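Local atomic coordinates of UDP-N-acetylglucosamine 4,6-dehydratase (Vibrio fischeri, PDB entry 3PVZ), a protein that binds NAD and probably acts as a lyase, removing water from UDP-N-acetylglucosamine as a 4,6-dehydratase. Residues A[34-39]-A[113-118]; A[42-47]-A[65-70]; A[54-59]-A[79-84]; A[202-207]-A[232-237]. All coordinates share one frame; numbering follows the deposited sequence.

Overall arrangement
Interactions 1 and 2 belong to the same NAD-binding Rossmann sheet: interaction 1 pairs strands 37-41 and 115-118, and interaction 2 lies where strands 37-41 and 62-66 run out into the cofactor site. Their centres are about 16 Å apart, and Leu39 CD1 meets Val66 CG2 at 3.8 Å. Interaction 3 packs the ends of helices 46-56 and 70-83 beside this sheet; Phe38 CD1 touches Ile55 CD1 at 3.5 Å, while the side chain of Ile80 stays about 13 Å from NAD. Interactions 2 and 4, with centres about 17 Å apart, both bind NAD, through its adenosine ribose and diphosphate and through its nicotinamide, respectively.

Interaction 1 (A[34-39]-A[113-118]); sequences SQSRFL and YDYVLN. With NA (sodium ion), chain I.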
# COMPACT_ATOMS: atom_id res chain seq x y z
N SER A 34 -19.61 -22.27 3.47
CA SER A 34 -20.37 -22.62 2.28
C SER A 34 -21.78 -21.93 2.21
O SER A 34 -22.38 -21.85 1.14
CB SER A 34 -20.53 -24.15 2.20
OG SER A 34 -21.62 -24.56 3.05
N GLN A 35 -22.32 -21.51 3.34
CA GLN A 35 -23.60 -20.78 3.33
C GLN A 35 -23.49 -19.32 3.75
O GLN A 35 -24.53 -18.68 4.16
CB GLN A 35 -24.69 -21.45 4.24
CG GLN A 35 -24.24 -22.27 5.35
CD GLN A 35 -25.40 -22.90 6.16
OE1 GLN A 35 -26.50 -22.32 6.26
NE2 GLN A 35 -25.16 -24.07 6.71
N SER A 36 -22.30 -18.76 3.70
CA SER A 36 -22.16 -17.38 4.16
C SER A 36 -21.43 -16.52 3.16
O SER A 36 -20.71 -17.01 2.22
CB SER A 36 -21.49 -17.31 5.54
OG SER A 36 -22.10 -18.24 6.41
N ARG A 37 -21.72 -15.24 3.30
CA ARG A 37 -21.15 -14.17 2.53
C ARG A 37 -20.10 -13.41 3.31
O ARG A 37 -20.35 -12.98 4.44
CB ARG A 37 -22.29 -13.24 2.18
CG ARG A 37 -23.43 -13.92 1.36
CD ARG A 37 -24.65 -13.07 1.29
NE ARG A 37 -25.25 -12.91 2.62
CZ ARG A 37 -26.30 -12.15 2.89
NH1 ARG A 37 -26.79 -12.15 4.12
NH2 ARG A 37 -26.89 -11.43 1.95
N PHE A 38 -18.96 -13.15 2.69
CA PHE A 38 -17.83 -12.51 3.34
C PHE A 38 -17.33 -11.30 2.60
O PHE A 38 -17.13 -11.33 1.37
CB PHE A 38 -16.63 -13.46 3.54
CG PHE A 38 -16.94 -14.71 4.29
CD1 PHE A 38 -16.56 -14.85 5.61
CD2 PHE A 38 -17.62 -15.74 3.69
CE1 PHE A 38 -16.83 -15.99 6.31
CE2 PHE A 38 -17.94 -16.88 4.40
CZ PHE A 38 -17.53 -17.02 5.70
N LEU A 39 -17.00 -10.27 3.38
CA LEU A 39 -16.31 -9.10 2.92
C LEU A 39 -14.97 -9.01 3.69
O LEU A 39 -14.98 -8.99 4.88
CB LEU A 39 -17.18 -7.87 3.24
CG LEU A 39 -16.57 -6.50 2.93
CD1 LEU A 39 -16.00 -6.41 1.41
CD2 LEU A 39 -17.51 -5.38 3.28
N TYR A 113 -23.58 -8.77 3.38
CA TYR A 113 -22.56 -9.72 3.85
C TYR A 113 -23.00 -10.29 5.18
O TYR A 113 -23.75 -9.66 5.88
CB TYR A 113 -21.19 -9.09 4.01
CG TYR A 113 -20.70 -8.48 2.73
CD1 TYR A 113 -20.11 -9.25 1.75
CD2 TYR A 113 -20.78 -7.13 2.52
CE1 TYR A 113 -19.68 -8.67 0.57
CE2 TYR A 113 -20.33 -6.56 1.34
CZ TYR A 113 -19.78 -7.32 0.38
OH TYR A 113 -19.34 -6.71 -0.81
N ASP A 114 -22.55 -11.50 5.52
CA ASP A 114 -22.84 -12.07 6.83
C ASP A 114 -21.68 -11.74 7.77
O ASP A 114 -21.91 -11.37 8.94
CB ASP A 114 -23.06 -13.56 6.72
CG ASP A 114 -24.22 -13.90 5.82
OD1 ASP A 114 -25.35 -13.50 6.21
OD2 ASP A 114 -24.02 -14.55 4.73
N TYR A 115 -20.46 -11.77 7.22
CA TYR A 115 -19.26 -11.60 7.99
C TYR A 115 -18.39 -10.57 7.30
O TYR A 115 -18.09 -10.68 6.09
CB TYR A 115 -18.49 -12.90 8.13
CG TYR A 115 -19.18 -14.05 8.87
CD1 TYR A 115 -19.11 -14.13 10.24
CD2 TYR A 115 -19.80 -15.10 8.17
CE1 TYR A 115 -19.72 -15.17 10.93
CE2 TYR A 115 -20.39 -16.11 8.82
CZ TYR A 115 -20.36 -16.15 10.21
OH TYR A 115 -20.97 -17.15 10.90
N VAL A 116 -17.99 -9.56 8.07
CA VAL A 116 -17.14 -8.49 7.55
C VAL A 116 -15.84 -8.52 8.36
O VAL A 116 -15.89 -8.48 9.57
CB VAL A 116 -17.84 -7.12 7.64
CG1 VAL A 116 -16.89 -6.01 7.13
CG2 VAL A 116 -19.17 -7.17 6.82
N LEU A 117 -14.70 -8.67 7.68
CA LEU A 117 -13.39 -8.79 8.31
C LEU A 117 -12.53 -7.59 7.89
O LEU A 117 -12.43 -7.29 6.71
CB LEU A 117 -12.70 -10.10 7.89
CG LEU A 117 -13.33 -11.42 8.33
CD1 LEU A 117 -14.48 -11.82 7.38
CD2 LEU A 117 -12.31 -12.57 8.39
N ASN A 118 -12.00 -6.86 8.85
CA ASN A 118 -11.18 -5.69 8.57
C ASN A 118 -9.75 -5.92 9.00
O ASN A 118 -9.44 -5.87 10.18
CB ASN A 118 -11.76 -4.47 9.28
CG ASN A 118 -11.07 -3.14 8.90
OD1 ASN A 118 -10.14 -3.09 8.13
ND2 ASN A 118 -11.61 -2.05 9.40
NA NA I . -26.87 -17.99 4.69
O HOH W 1 -27.27 -19.64 6.12
O HOH W 2 -26.24 -15.90 4.00
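Arg37 and Asp114 form a side-on salt bridge where two neighbouring parallel strands begin, Asp114 just ahead of its own. Arg37 NE gives a nearly straight bond to Asp114 OD2 (2.9 Å) and Arg37 NH1 another to Asp114 OD1 (2.9 Å); both oxygens lie close to the guanidinium plane, yet are approached from above the carboxylate, the two planes being 51° apart. A bend at chi3 slants the arginine across the acid. Asp114 OD2 also takes the backbone N of Arg37 at 2.8 Å, on its anti lone pair, and a water that is bound to the sodium ion, itself also held by Gln35 O. This much donation probably keeps the carboxylate charged.

Arg37 O accepts from the backbone N of both Asp114 and Tyr115, and regular parallel pairing continues through Leu39 N to Tyr115 O and Leu117 N to Leu39 O. On one face the Phe38 and Tyr115 side chains run side by side, their rings 16° from parallel but so far slid that they barely overlap; CE1 of Phe38 meets CD2 of Tyr115 at 3.6 Å. On the other, Leu39 CB sits over the centre of the Tyr113 ring, 3.5 Å from its centroid, a CH-pi contact. Leu39 CG, turned away from its own backbone N, also brings CD2 to Tyr113 CE2. This is the central parallel pairing, first strand beside fourth, of a Rossmann fold.

Interaction 2 (A[42-47]-A[65-70]); sequences GGAGSI and VVDISE. With NAD (nicotinamide-adenine-dinucleotide), chain E.
Backbone amides of Gly42 and Gly43 both point to Val66 O, in weak hydrogen bonds, as a type I turn from Gly42 to Gly45 leads into helix 46-56. This is the glycine-rich strand-turn-helix of a Rossmann beta-alpha-beta unit, set against the end of its second strand. Gly43 leaves room for Val65, whose CG1 rests 3.6 Å from Gly43 CA. Positive phi at Gly42 (63°) suits a residue without CB, and Gly45 CA lies close to NAD O3B.

Asp67 joins the two segments to the cofactor. A chi1 of -163° swings its carboxylate off toward the loop, where Asp67 OD2 accepts Ala44 N at 3.0 Å from well above the carboxylate plane and Ala44 CB packs on CG. An Asx turn, Ser69 N to Asp67 OD1 at 2.8 Å on the anti lone pair, fixes its rotation. Ser46 N binds NAD O2A at 3.0 Å and Ile47 N binds NAD O2N at 2.7 Å, two amides at the N-terminus of helix 46-56, whose dipole probably also eases the diphosphate charge. Both adenosine-ribose hydroxyls end on the same carboxylate: NAD O2B on Asp67 OD1 at 2.7 Å and NAD O3B on Asp67 OD2 at 2.6 Å.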
# COMPACT_ATOMS: atom_id res chain seq x y z
N GLY A 42 -8.88 -4.72 3.55
CA GLY A 42 -7.45 -4.90 3.64
C GLY A 42 -7.05 -6.30 3.27
O GLY A 42 -6.02 -6.85 3.75
N GLY A 43 -7.84 -6.88 2.38
CA GLY A 43 -7.65 -8.28 2.05
C GLY A 43 -6.47 -8.55 1.16
O GLY A 43 -6.23 -9.69 0.93
N ALA A 44 -5.82 -7.55 0.58
CA ALA A 44 -4.54 -7.77 -0.15
C ALA A 44 -3.31 -7.69 0.77
O ALA A 44 -2.20 -7.84 0.31
CB ALA A 44 -4.38 -6.79 -1.31
N GLY A 45 -3.52 -7.45 2.04
CA GLY A 45 -2.42 -7.26 2.97
C GLY A 45 -1.97 -8.62 3.46
O GLY A 45 -2.53 -9.65 3.07
N SER A 46 -0.98 -8.64 4.35
CA SER A 46 -0.39 -9.91 4.76
C SER A 46 -1.36 -10.78 5.53
O SER A 46 -1.59 -11.92 5.12
CB SER A 46 0.91 -9.71 5.54
OG SER A 46 1.93 -9.32 4.62
N ILE A 47 -1.97 -10.29 6.61
CA ILE A 47 -2.99 -11.11 7.26
C ILE A 47 -4.29 -11.22 6.39
O ILE A 47 -4.91 -12.31 6.27
CB ILE A 47 -3.30 -10.63 8.65
CG1 ILE A 47 -2.00 -10.63 9.51
CG2 ILE A 47 -4.34 -11.59 9.25
CD1 ILE A 47 -1.97 -9.79 10.83
N VAL A 65 -13.19 -9.04 -1.78
CA VAL A 65 -11.94 -8.54 -1.22
C VAL A 65 -11.74 -7.07 -1.62
O VAL A 65 -11.88 -6.72 -2.77
CB VAL A 65 -10.74 -9.38 -1.74
CG1 VAL A 65 -9.50 -9.08 -0.94
CG2 VAL A 65 -11.09 -10.90 -1.69
N VAL A 66 -11.41 -6.21 -0.68
CA VAL A 66 -11.20 -4.78 -0.94
C VAL A 66 -9.88 -4.26 -0.38
O VAL A 66 -9.57 -4.47 0.77
CB VAL A 66 -12.32 -3.99 -0.31
CG1 VAL A 66 -12.14 -2.41 -0.56
CG2 VAL A 66 -13.67 -4.45 -0.89
N ASP A 67 -9.07 -3.57 -1.18
CA ASP A 67 -7.78 -3.08 -0.72
C ASP A 67 -7.30 -2.05 -1.69
O ASP A 67 -7.63 -2.11 -2.87
CB ASP A 67 -6.76 -4.24 -0.68
CG ASP A 67 -5.56 -3.94 0.15
OD1 ASP A 67 -4.70 -3.09 -0.26
OD2 ASP A 67 -5.44 -4.62 1.19
N ILE A 68 -6.52 -1.10 -1.21
CA ILE A 68 -6.08 -0.05 -2.09
C ILE A 68 -5.00 -0.54 -3.01
O ILE A 68 -4.84 0.04 -4.06
CB ILE A 68 -5.59 1.23 -1.38
CG1 ILE A 68 -4.64 0.90 -0.24
CG2 ILE A 68 -6.73 2.01 -0.83
CD1 ILE A 68 -4.02 2.11 0.38
N SER A 69 -4.29 -1.61 -2.66
CA SER A 69 -3.20 -2.07 -3.51
C SER A 69 -3.72 -2.95 -4.66
O SER A 69 -4.04 -4.11 -4.44
CB SER A 69 -2.14 -2.83 -2.68
OG SER A 69 -1.21 -3.47 -3.54
N GLU A 70 -3.77 -2.42 -5.89
CA GLU A 70 -4.16 -3.24 -7.07
C GLU A 70 -3.09 -4.23 -7.37
O GLU A 70 -3.42 -5.37 -7.80
CB GLU A 70 -4.48 -2.42 -8.33
CG GLU A 70 -3.53 -1.29 -8.67
CD GLU A 70 -3.64 -0.80 -10.10
OE1 GLU A 70 -4.63 -1.07 -10.82
OE2 GLU A 70 -2.69 -0.09 -10.54
PA NAD E . -0.39 -4.98 5.98
O1A NAD E . 0.35 -3.69 5.79
O2A NAD E . 0.26 -6.07 5.20
O5B NAD E . -1.80 -4.95 5.25
C5B NAD E . -2.67 -3.85 5.59
C4B NAD E . -3.59 -3.75 4.37
O4B NAD E . -4.56 -2.73 4.50
C3B NAD E . -2.75 -3.43 3.09
O3B NAD E . -3.00 -4.36 2.06
C2B NAD E . -3.22 -2.00 2.73
O2B NAD E . -3.08 -1.66 1.36
C1B NAD E . -4.67 -2.11 3.25
N9A NAD E . -5.25 -0.79 3.46
C8A NAD E . -4.75 0.20 4.21
N7A NAD E . -5.49 1.26 4.13
C5A NAD E . -6.58 0.93 3.37
C6A NAD E . -7.70 1.62 2.92
N6A NAD E . -7.87 2.91 3.37
N1A NAD E . -8.58 1.02 2.13
C2A NAD E . -8.39 -0.23 1.73
N3A NAD E . -7.33 -0.91 2.11
C4A NAD E . -6.43 -0.37 2.91
O3 NAD E . -0.52 -5.27 7.56
PN NAD E . -0.71 -6.80 8.07
O1N NAD E . 0.64 -7.38 8.47
O2N NAD E . -1.50 -7.74 7.26
O5D NAD E . -1.38 -6.49 9.55
C5D NAD E . -2.77 -6.21 9.44
C4D NAD E . -3.33 -5.88 10.83
O4D NAD E . -2.79 -6.82 11.82
C3D NAD E . -2.84 -4.49 11.28
O3D NAD E . -3.75 -3.84 12.19
C2D NAD E . -1.57 -4.82 12.10
O2D NAD E . -1.25 -3.79 13.06
C1D NAD E . -2.01 -6.10 12.81
N1N NAD E . -0.87 -6.89 13.30
C2N NAD E . 0.02 -7.34 12.41
C3N NAD E . 1.10 -8.10 12.81
C7N NAD E . 2.10 -8.59 11.84
O7N NAD E . 3.07 -9.19 12.32
N7N NAD E . 2.01 -8.38 10.52
C4N NAD E . 1.27 -8.40 14.18
C5N NAD E . 0.32 -7.92 15.07
C6N NAD E . -0.75 -7.15 14.60

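Interaction 3 (A[54-59]-A[79-84]); sequences EIFKRN and DIRSSF
Phe56 and Lys57 carry the first segment's contact with Ile80, Arg81 and Phe84, in the last turn of helix 70-83 and just beyond it. Glu54 comes before them and works within its own segment: its OE1 receives Arg58 NH1 at 2.9 Å and its OE2 receives Lys57 NZ at 2.8 Å, both from above the carboxylate plane. Ile55 faces the sheet, against Phe38 and Val40.

Phe56 enters the contact with a chi1 of -169°, which points the ring away from its own backbone N and across to the other helix. Ile80 CG2 stands over the centre of that ring, 3.5 Å from the centroid and only 13° off its normal, in a CH-pi contact. CZ of Phe56 also meets Arg81 NH1 at 3.4 Å, the guanidinium plane turned 62° from the ring. Bends at chi2 and chi3 bring the arginine back to this place, where NH1 is hydrogen-bonded to Gly85 O. CD1 of Phe56 passes CD2 of Phe84 at 3.8 Å as the two side chains slide by in opposite directions, while Phe91 meets the Phe56 ring edge-to-face.

Lys57 lays CB over the centre of the Phe84 ring, 3.9 Å from the centroid, and its CE reaches Phe84 CZ; Ser83 CB covers the opposite face of the same ring. Arg58 then turns back to grip Glu54 O through NH1 as well, its NE being salt-bridged to Glu26.

The two segments are therefore joined by apolar and CH-pi packing, with the charged groups of Glu54, Lys57 and Arg58 paired along one of them, so cohesion comes from methyl and methylene groups on ring faces, not from polar bonds.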
# COMPACT_ATOMS: atom_id res chain seq x y z
N GLU A 54 -7.93 -18.72 3.61
CA GLU A 54 -8.66 -19.62 4.48
C GLU A 54 -10.14 -19.70 4.17
O GLU A 54 -10.73 -20.75 4.31
CB GLU A 54 -8.46 -19.29 5.97
CG GLU A 54 -7.08 -19.53 6.45
CD GLU A 54 -6.66 -20.97 6.32
OE1 GLU A 54 -7.33 -21.82 6.94
OE2 GLU A 54 -5.65 -21.26 5.66
N ILE A 55 -10.73 -18.62 3.74
CA ILE A 55 -12.15 -18.61 3.40
C ILE A 55 -12.33 -19.29 2.03
O ILE A 55 -13.13 -20.21 1.86
CB ILE A 55 -12.73 -17.14 3.39
CG1 ILE A 55 -12.58 -16.51 4.77
CG2 ILE A 55 -14.18 -17.12 2.85
CD1 ILE A 55 -13.11 -15.00 4.89
N PHE A 56 -11.55 -18.84 1.06
CA PHE A 56 -11.70 -19.31 -0.30
C PHE A 56 -11.64 -20.86 -0.43
O PHE A 56 -12.41 -21.45 -1.17
CB PHE A 56 -10.63 -18.68 -1.19
CG PHE A 56 -10.87 -18.90 -2.65
CD1 PHE A 56 -10.46 -20.06 -3.24
CD2 PHE A 56 -11.54 -17.97 -3.41
CE1 PHE A 56 -10.71 -20.28 -4.58
CE2 PHE A 56 -11.77 -18.18 -4.78
CZ PHE A 56 -11.34 -19.36 -5.35
N LYS A 57 -10.71 -21.49 0.27
CA LYS A 57 -10.48 -22.93 0.14
C LYS A 57 -11.64 -23.73 0.75
O LYS A 57 -11.74 -24.94 0.52
CB LYS A 57 -9.15 -23.32 0.82
CG LYS A 57 -9.08 -23.17 2.32
CD LYS A 57 -7.84 -23.84 2.97
CE LYS A 57 -6.63 -22.93 3.03
NZ LYS A 57 -5.49 -23.47 3.93
N ARG A 58 -12.48 -23.06 1.55
CA ARG A 58 -13.67 -23.71 2.14
C ARG A 58 -14.97 -23.36 1.38
O ARG A 58 -16.09 -23.49 1.93
CB ARG A 58 -13.78 -23.29 3.59
CG ARG A 58 -12.64 -23.97 4.43
CD ARG A 58 -12.71 -23.60 5.85
NE ARG A 58 -11.71 -24.32 6.62
CZ ARG A 58 -10.45 -23.89 6.85
NH1 ARG A 58 -9.99 -22.72 6.38
NH2 ARG A 58 -9.62 -24.65 7.56
N ASN A 59 -14.78 -22.87 0.15
CA ASN A 59 -15.82 -22.75 -0.87
C ASN A 59 -17.01 -21.87 -0.47
O ASN A 59 -18.11 -22.37 -0.36
CB ASN A 59 -16.28 -24.14 -1.26
CG ASN A 59 -17.29 -24.13 -2.37
OD1 ASN A 59 -17.17 -23.33 -3.31
ND2 ASN A 59 -18.34 -24.94 -2.22
N ASP A 79 -2.04 -16.33 -6.71
CA ASP A 79 -1.86 -17.33 -5.68
C ASP A 79 -3.12 -18.21 -5.46
O ASP A 79 -3.06 -19.44 -5.31
CB ASP A 79 -1.55 -16.54 -4.39
CG ASP A 79 -0.99 -17.38 -3.29
OD1 ASP A 79 -0.83 -18.61 -3.48
OD2 ASP A 79 -0.71 -16.78 -2.23
N ILE A 80 -4.28 -17.58 -5.41
CA ILE A 80 -5.52 -18.33 -5.22
C ILE A 80 -5.75 -19.23 -6.43
O ILE A 80 -6.15 -20.37 -6.28
CB ILE A 80 -6.73 -17.40 -5.03
CG1 ILE A 80 -6.78 -16.93 -3.58
CG2 ILE A 80 -8.04 -18.13 -5.40
CD1 ILE A 80 -7.72 -15.80 -3.33
N ARG A 81 -5.52 -18.71 -7.63
CA ARG A 81 -5.75 -19.52 -8.83
C ARG A 81 -4.86 -20.76 -8.84
O ARG A 81 -5.33 -21.84 -9.13
CB ARG A 81 -5.55 -18.73 -10.13
CG ARG A 81 -6.42 -17.44 -10.25
CD ARG A 81 -7.86 -17.59 -10.80
NE ARG A 81 -8.81 -18.10 -9.81
CZ ARG A 81 -9.94 -17.50 -9.40
NH1 ARG A 81 -10.70 -18.12 -8.50
NH2 ARG A 81 -10.33 -16.32 -9.87
N SER A 82 -3.60 -20.62 -8.47
CA SER A 82 -2.72 -21.78 -8.55
C SER A 82 -2.85 -22.71 -7.35
O SER A 82 -2.70 -23.91 -7.48
CB SER A 82 -1.27 -21.37 -8.81
OG SER A 82 -0.82 -20.38 -7.90
N SER A 83 -3.15 -22.17 -6.18
CA SER A 83 -3.39 -23.01 -5.02
C SER A 83 -4.73 -23.75 -5.08
O SER A 83 -4.77 -24.93 -4.76
CB SER A 83 -3.35 -22.20 -3.74
OG SER A 83 -2.05 -21.68 -3.54
N PHE A 84 -5.82 -23.05 -5.43
CA PHE A 84 -7.17 -23.59 -5.21
C PHE A 84 -8.01 -23.66 -6.44
O PHE A 84 -8.95 -24.44 -6.49
CB PHE A 84 -7.89 -22.77 -4.15
CG PHE A 84 -7.07 -22.51 -2.91
CD1 PHE A 84 -6.44 -23.55 -2.25
CD2 PHE A 84 -6.99 -21.22 -2.37
CE1 PHE A 84 -5.69 -23.31 -1.09
CE2 PHE A 84 -6.24 -20.96 -1.21
CZ PHE A 84 -5.60 -21.98 -0.57

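Interaction 4 (A[202-207]-A[232-237]); sequences NVAFSD and RYFVTP. With NAD (nicotinamide-adenine-dinucleotide), chain E.
Three backbone hydrogen bonds pair Asn202 and Val203 in parallel with Phe234 and Val235. Ala204 N to Val235 O is short and nearly straight (2.7 Å, 174°); Val235 N to Asn202 O is 3.0 Å, and Asn202 N to Tyr233 O is weak. The CA of Phe234 adds a C-H...O contact to Asn202 O.

Side-chain packing falls on two faces of this small sheet. On that of Asn202 and Phe234, Asn202 CB lies 3.8 Å from Phe234 CD1, and Ala204 CA stands farther off at the edge of the ring. The Asn202 amide rests against the aliphatic part of Arg232, Asn202 OD1 being 3.6 Å from Arg232 CD; a bend at chi2 (-75°) folds the arginine chain past it, with the amide and guanidinium planes 54° apart. On the face of Val203 and Val235 the two CG2 methyls meet at 3.9 Å, and Val203 CG1 reaches Pro237 CA. The proline ring also touches Ala204 O, at the start of helix 237-250.

Polar bonds to the cofactor come from the first segment. Val203 N donates to NAD O7N at 2.9 Å, nearly straight, and NAD N7N donates to Ser206 OG at 3.0 Å. A type II turn from Val203 to Ser206, closed by Ser206 N to Val203 O, sets the two groups side by side.

Because one carboxamide atom accepts and the other donates, the pair of bonds distinguishes its oxygen from its nitrogen and should hold the carboxamide in one rotation, and so help fix the nicotinamide in its pocket.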
# COMPACT_ATOMS: atom_id res chain seq x y z
N ASN A 202 4.31 -11.83 16.04
CA ASN A 202 4.83 -11.42 14.75
C ASN A 202 4.53 -12.40 13.65
O ASN A 202 4.89 -13.57 13.75
CB ASN A 202 6.34 -11.25 14.84
CG ASN A 202 6.74 -10.02 15.59
OD1 ASN A 202 6.21 -9.74 16.66
ND2 ASN A 202 7.70 -9.30 15.07
N VAL A 203 3.91 -11.94 12.56
CA VAL A 203 3.58 -12.82 11.46
C VAL A 203 4.74 -12.94 10.45
O VAL A 203 5.05 -12.00 9.73
CB VAL A 203 2.27 -12.39 10.77
CG1 VAL A 203 1.94 -13.39 9.64
CG2 VAL A 203 1.10 -12.33 11.78
N ALA A 204 5.42 -14.10 10.42
CA ALA A 204 6.72 -14.18 9.71
C ALA A 204 6.59 -13.73 8.27
O ALA A 204 5.73 -14.18 7.55
CB ALA A 204 7.30 -15.58 9.77
N PHE A 205 7.44 -12.81 7.88
CA PHE A 205 7.55 -12.34 6.51
C PHE A 205 6.40 -11.46 6.07
O PHE A 205 6.33 -11.08 4.91
CB PHE A 205 7.86 -13.48 5.52
CG PHE A 205 9.19 -14.12 5.78
CD1 PHE A 205 9.31 -15.22 6.63
CD2 PHE A 205 10.35 -13.56 5.26
CE1 PHE A 205 10.57 -15.79 6.92
CE2 PHE A 205 11.60 -14.11 5.54
CZ PHE A 205 11.71 -15.23 6.38
N SER A 206 5.54 -11.06 7.01
CA SER A 206 4.49 -10.12 6.65
C SER A 206 5.12 -8.89 5.98
O SER A 206 6.27 -8.50 6.27
CB SER A 206 3.63 -9.77 7.86
OG SER A 206 4.33 -9.03 8.80
N ASP A 207 4.39 -8.35 5.02
CA ASP A 207 4.79 -7.18 4.26
C ASP A 207 5.24 -6.04 5.16
O ASP A 207 4.62 -5.77 6.18
CB ASP A 207 3.61 -6.69 3.38
CG ASP A 207 4.06 -5.83 2.19
OD1 ASP A 207 5.29 -5.73 1.92
OD2 ASP A 207 3.17 -5.27 1.48
N ARG A 232 11.35 -12.28 19.47
CA ARG A 232 9.89 -12.33 19.36
C ARG A 232 9.43 -13.76 19.20
O ARG A 232 10.22 -14.64 18.85
CB ARG A 232 9.38 -11.55 18.14
CG ARG A 232 9.71 -10.07 18.13
CD ARG A 232 8.86 -9.30 19.09
NE ARG A 232 9.15 -7.87 19.01
CZ ARG A 232 9.66 -7.12 20.00
NH1 ARG A 232 9.97 -7.61 21.21
NH2 ARG A 232 9.86 -5.82 19.77
N TYR A 233 8.13 -13.94 19.43
CA TYR A 233 7.37 -15.08 18.93
C TYR A 233 6.88 -14.85 17.52
O TYR A 233 6.31 -13.80 17.20
CB TYR A 233 6.15 -15.32 19.80
CG TYR A 233 6.45 -15.67 21.22
CD1 TYR A 233 7.14 -16.84 21.54
CD2 TYR A 233 6.00 -14.87 22.26
CE1 TYR A 233 7.40 -17.20 22.88
CE2 TYR A 233 6.25 -15.19 23.59
CZ TYR A 233 6.96 -16.35 23.89
OH TYR A 233 7.20 -16.63 25.18
N PHE A 234 7.04 -15.88 16.69
CA PHE A 234 6.67 -15.82 15.32
C PHE A 234 5.65 -16.88 14.93
O PHE A 234 5.72 -18.03 15.36
CB PHE A 234 7.91 -16.01 14.46
CG PHE A 234 8.86 -14.87 14.54
CD1 PHE A 234 8.81 -13.84 13.62
CD2 PHE A 234 9.84 -14.84 15.55
CE1 PHE A 234 9.68 -12.78 13.70
CE2 PHE A 234 10.70 -13.79 15.63
CZ PHE A 234 10.65 -12.77 14.71
N VAL A 235 4.72 -16.50 14.08
CA VAL A 235 3.79 -17.42 13.46
C VAL A 235 3.90 -17.30 11.96
O VAL A 235 4.47 -16.34 11.47
CB VAL A 235 2.35 -17.15 13.85
CG1 VAL A 235 2.14 -17.42 15.32
CG2 VAL A 235 1.95 -15.69 13.53
N THR A 236 3.36 -18.30 11.26
CA THR A 236 3.21 -18.26 9.82
C THR A 236 1.98 -17.45 9.35
O THR A 236 0.96 -17.31 10.07
CB THR A 236 3.09 -19.69 9.22
OG1 THR A 236 1.85 -20.26 9.64
CG2 THR A 236 4.25 -20.60 9.71
N PRO A 237 2.07 -16.94 8.12
CA PRO A 237 0.90 -16.35 7.50
C PRO A 237 -0.34 -17.24 7.65
O PRO A 237 -1.37 -16.74 8.09
CB PRO A 237 1.32 -16.21 6.04
CG PRO A 237 2.79 -15.98 6.12
CD PRO A 237 3.24 -16.91 7.22
PA NAD E . -0.39 -4.98 5.98
O1A NAD E . 0.35 -3.69 5.79
O2A NAD E . 0.26 -6.07 5.20
O5B NAD E . -1.80 -4.95 5.25
C5B NAD E . -2.67 -3.85 5.59
C4B NAD E . -3.59 -3.75 4.37
O4B NAD E . -4.56 -2.73 4.50
C3B NAD E . -2.75 -3.43 3.09
O3B NAD E . -3.00 -4.36 2.06
C2B NAD E . -3.22 -2.00 2.73
O2B NAD E . -3.08 -1.66 1.36
C1B NAD E . -4.67 -2.11 3.25
N9A NAD E . -5.25 -0.79 3.46
C8A NAD E . -4.75 0.20 4.21
N7A NAD E . -5.49 1.26 4.13
C5A NAD E . -6.58 0.93 3.37
C6A NAD E . -7.70 1.62 2.92
N6A NAD E . -7.87 2.91 3.37
N1A NAD E . -8.58 1.02 2.13
C2A NAD E . -8.39 -0.23 1.73
N3A NAD E . -7.33 -0.91 2.11
C4A NAD E . -6.43 -0.37 2.91
O3 NAD E . -0.52 -5.27 7.56
PN NAD E . -0.71 -6.80 8.07
O1N NAD E . 0.64 -7.38 8.47
O2N NAD E . -1.50 -7.74 7.26
O5D NAD E . -1.38 -6.49 9.55
C5D NAD E . -2.77 -6.21 9.44
C4D NAD E . -3.33 -5.88 10.83
O4D NAD E . -2.79 -6.82 11.82
C3D NAD E . -2.84 -4.49 11.28
O3D NAD E . -3.75 -3.84 12.19
C2D NAD E . -1.57 -4.82 12.10
O2D NAD E . -1.25 -3.79 13.06
C1D NAD E . -2.01 -6.10 12.81
N1N NAD E . -0.87 -6.89 13.30
C2N NAD E . 0.02 -7.34 12.41
C3N NAD E . 1.10 -8.10 12.81
C7N NAD E . 2.10 -8.59 11.84
O7N NAD E . 3.07 -9.19 12.32
N7N NAD E . 2.01 -8.38 10.52
C4N NAD E . 1.27 -8.40 14.18
C5N NAD E . 0.32 -7.92 15.07
C6N NAD E . -0.75 -7.15 14.60